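Local atomic coordinates of CutA1 (Shewanella, PDB entry 3AHP), a protein that probably takes part in tolerance to divalent metal ions as a stable trimer of the CutA1 family. Residues R21-L31 / D67-M78. Residues are numbered along the deposited sequence; the frame is centred on the assembly and turned at random.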
# COMPACT_ATOMS: atom_id res chain seq x y z
N ARG B 21 17.70 9.44 4.12
CA ARG B 21 17.93 10.85 4.33
C ARG B 21 16.59 11.61 4.43
O ARG B 21 16.38 12.39 5.35
CB ARG B 21 18.81 11.38 3.20
CG ARG B 21 19.54 12.69 3.49
CD ARG B 21 20.81 12.85 2.63
NE ARG B 21 20.53 13.30 1.25
CZ ARG B 21 20.92 12.66 0.15
NH1 ARG B 21 21.62 11.52 0.24
NH2 ARG B 21 20.60 13.14 -1.04
N ILE B 22 15.69 11.38 3.47
CA ILE B 22 14.38 11.98 3.50
C ILE B 22 13.54 11.49 4.67
O ILE B 22 12.96 12.30 5.39
CB ILE B 22 13.63 11.79 2.15
CG1 ILE B 22 14.44 12.41 1.00
CG2 ILE B 22 12.22 12.40 2.20
CD1 ILE B 22 14.03 11.99 -0.40
N ALA B 23 13.48 10.18 4.89
CA ALA B 23 12.85 9.65 6.12
C ALA B 23 13.30 10.37 7.41
O ALA B 23 12.46 10.85 8.18
CB ALA B 23 13.10 8.14 6.26
N THR B 24 14.61 10.41 7.64
CA THR B 24 15.19 11.07 8.80
C THR B 24 14.73 12.53 8.93
O THR B 24 14.26 12.97 9.98
CB THR B 24 16.75 10.95 8.80
OG1 THR B 24 17.12 9.57 8.82
CG2 THR B 24 17.36 11.62 10.00
N ALA B 25 14.82 13.28 7.84
CA ALA B 25 14.37 14.65 7.86
C ALA B 25 12.91 14.71 8.31
O ALA B 25 12.55 15.40 9.26
CB ALA B 25 14.56 15.30 6.48
N LEU B 26 12.07 13.97 7.60
CA LEU B 26 10.65 13.90 7.89
C LEU B 26 10.42 13.62 9.36
O LEU B 26 9.61 14.29 10.01
CB LEU B 26 10.03 12.79 7.05
CG LEU B 26 9.06 13.23 5.96
CD1 LEU B 26 9.16 14.71 5.66
CD2 LEU B 26 9.27 12.39 4.74
N VAL B 27 11.13 12.64 9.90
CA VAL B 27 10.92 12.27 11.28
C VAL B 27 11.50 13.27 12.28
O VAL B 27 10.79 13.73 13.16
CB VAL B 27 11.24 10.78 11.59
CG1 VAL B 27 11.51 10.55 13.06
CG2 VAL B 27 10.07 9.92 11.16
N GLU B 28 12.72 13.74 12.05
CA GLU B 28 13.21 14.81 12.90
C GLU B 28 12.58 16.19 12.84
O GLU B 28 12.57 16.91 13.83
CB GLU B 28 14.72 14.77 13.24
CG GLU B 28 15.71 14.93 12.12
CD GLU B 28 17.14 15.15 12.65
OE1 GLU B 28 17.30 15.34 13.88
OE2 GLU B 28 18.11 15.14 11.86
N ALA B 29 11.86 16.48 11.76
CA ALA B 29 11.05 17.69 11.69
C ALA B 29 9.71 17.48 12.36
O ALA B 29 8.88 18.38 12.42
CB ALA B 29 10.84 18.12 10.23
N LYS B 30 9.49 16.24 12.79
CA LYS B 30 8.20 15.81 13.33
C LYS B 30 7.04 16.12 12.37
O LYS B 30 5.95 16.52 12.80
CB LYS B 30 7.94 16.48 14.68
CG LYS B 30 8.95 16.12 15.79
CD LYS B 30 8.61 16.90 17.07
CE LYS B 30 9.84 17.13 17.95
NZ LYS B 30 10.02 16.06 18.97
N LEU B 31 7.26 15.92 11.07
CA LEU B 31 6.18 16.04 10.11
C LEU B 31 5.45 14.72 9.90
O LEU B 31 4.24 14.67 9.71
CB LEU B 31 6.71 16.62 8.81
CG LEU B 31 7.05 18.10 9.02
CD1 LEU B 31 7.97 18.65 7.94
CD2 LEU B 31 5.77 18.94 9.15
N ASP B 67 -0.32 18.40 8.20
CA ASP B 67 1.08 18.59 7.88
C ASP B 67 1.36 18.41 6.40
O ASP B 67 2.49 18.61 5.97
CB ASP B 67 1.97 17.60 8.65
CG ASP B 67 1.70 17.59 10.13
OD1 ASP B 67 1.75 18.67 10.76
OD2 ASP B 67 1.56 16.48 10.67
N TYR B 68 0.37 17.97 5.63
CA TYR B 68 0.64 17.49 4.28
C TYR B 68 1.48 18.47 3.45
O TYR B 68 2.51 18.08 2.89
CB TYR B 68 -0.63 17.07 3.52
CG TYR B 68 -0.35 16.75 2.07
CD1 TYR B 68 0.08 15.48 1.68
CD2 TYR B 68 -0.35 17.77 1.10
CE1 TYR B 68 0.43 15.21 0.36
CE2 TYR B 68 0.01 17.51 -0.23
CZ TYR B 68 0.40 16.24 -0.59
OH TYR B 68 0.75 15.98 -1.89
N PRO B 69 1.07 19.76 3.41
CA PRO B 69 1.76 20.70 2.52
C PRO B 69 3.27 20.82 2.79
O PRO B 69 4.05 20.98 1.85
CB PRO B 69 1.04 22.02 2.78
CG PRO B 69 -0.33 21.60 3.17
CD PRO B 69 -0.11 20.38 4.03
N ALA B 70 3.68 20.67 4.04
CA ALA B 70 5.08 20.72 4.41
C ALA B 70 5.83 19.43 4.05
O ALA B 70 7.00 19.46 3.67
CB ALA B 70 5.24 21.05 5.89
N ILE B 71 5.15 18.29 4.20
CA ILE B 71 5.71 17.00 3.79
C ILE B 71 5.99 16.95 2.28
O ILE B 71 7.12 16.70 1.85
CB ILE B 71 4.82 15.85 4.23
CG1 ILE B 71 4.63 15.92 5.75
CG2 ILE B 71 5.43 14.50 3.81
CD1 ILE B 71 3.59 14.97 6.32
N GLU B 72 4.98 17.30 1.50
CA GLU B 72 5.17 17.39 0.07
C GLU B 72 6.33 18.32 -0.27
O GLU B 72 7.20 17.97 -1.08
CB GLU B 72 3.91 17.93 -0.58
CG GLU B 72 4.10 18.14 -2.04
CD GLU B 72 2.86 18.64 -2.69
OE1 GLU B 72 2.77 19.87 -2.88
OE2 GLU B 72 1.95 17.81 -2.97
N GLN B 73 6.30 19.52 0.29
CA GLN B 73 7.36 20.49 0.08
C GLN B 73 8.74 19.91 0.41
O GLN B 73 9.61 19.87 -0.44
CB GLN B 73 7.09 21.77 0.87
CG GLN B 73 7.84 23.00 0.35
CD GLN B 73 7.73 23.15 -1.16
OE1 GLN B 73 8.66 22.81 -1.90
NE2 GLN B 73 6.56 23.58 -1.63
N LEU B 74 8.88 19.35 1.59
CA LEU B 74 10.14 18.73 1.98
C LEU B 74 10.54 17.56 1.07
O LEU B 74 11.68 17.49 0.60
CB LEU B 74 10.10 18.30 3.46
CG LEU B 74 11.41 17.83 4.08
CD1 LEU B 74 12.52 18.81 3.77
CD2 LEU B 74 11.31 17.67 5.58
N VAL B 75 9.63 16.62 0.84
CA VAL B 75 9.99 15.43 0.10
C VAL B 75 10.34 15.80 -1.34
O VAL B 75 11.42 15.44 -1.83
CB VAL B 75 8.91 14.32 0.14
CG1 VAL B 75 9.28 13.18 -0.81
CG2 VAL B 75 8.76 13.77 1.56
N ILE B 76 9.48 16.59 -1.98
CA ILE B 76 9.67 16.94 -3.38
C ILE B 76 11.01 17.64 -3.58
O ILE B 76 11.75 17.29 -4.50
CB ILE B 76 8.50 17.82 -3.92
CG1 ILE B 76 7.37 16.95 -4.48
CG2 ILE B 76 8.99 18.76 -5.02
CD1 ILE B 76 7.10 15.70 -3.67
N THR B 77 11.35 18.60 -2.72
CA THR B 77 12.62 19.30 -2.85
C THR B 77 13.90 18.52 -2.53
O THR B 77 14.95 18.76 -3.13
CB THR B 77 12.63 20.76 -2.26
OG1 THR B 77 13.75 20.93 -1.39
CG2 THR B 77 11.36 21.11 -1.53
N MET B 78 13.81 17.56 -1.62
CA MET B 78 14.94 16.67 -1.34
C MET B 78 15.14 15.60 -2.40
O MET B 78 16.23 15.08 -2.54
CB MET B 78 14.79 16.01 0.03
CG MET B 78 14.77 17.01 1.16
SD MET B 78 14.93 16.28 2.80
CE MET B 78 16.51 15.41 2.69
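Leu26 and Leu74 meet midway along a pair of nearly antiparallel helices, and they illustrate how large side chains on one helix settle between those of another. Leu26 CD1 lies 3.7 Å from Leu74 CD2, the two side chains running past each other in opposite directions. The other branch of Leu26 turns to Val75, with CD2 at 3.5 Å from Val75 CG2; the fork of Leu26 thus fits among Ile71, Leu74 and Val75, with Ile71 CG2 next to CD1. Leu74 is the complementary bump: its CG stands anti to the backbone N (chi1 -171°), and its CD2 enters the dip over the small Ala25, 4.1 Å from Ala25 CB, walled by CD1 of Leu26 and CD1 of Leu31. Met78 borders the same hollow, its SD 3.8 Å from Ala25 CB. A bend at chi3 (59°) brings the methyl of Met78 over CG1 of Ile22 and across Arg21, close to its carbonyl O and CG, while Met78 CB packs 3.7 Å from Ile22 CG1. Ile22 uses its other branch, CG2, against Val75 CG2, crossing that side chain at about a right angle.

Beyond the helix end, Lys30 takes positive phi in a Schellman motif, and the chain turns to bring Leu31 alongside the first turn of helix 68-78. There Leu31 CD2 fills the shallow place above Ala70, 3.9 Å from its CB, and Leu31 CB lies against Ile71 CG1. The interface is apolar throughout its middle. Behind it, Leu26 and Ile71 touch Ile61 and Cys63 of strand 50-64, respectively, and Val75 meets Phe86 of strand 86-94. With axes 10.3 Å apart and inclined at 153°, the two helices pack side by side against one antiparallel sheet, the layered alpha/beta architecture of the ferredoxin-like fold that CutA1 shares with GlnB-like proteins.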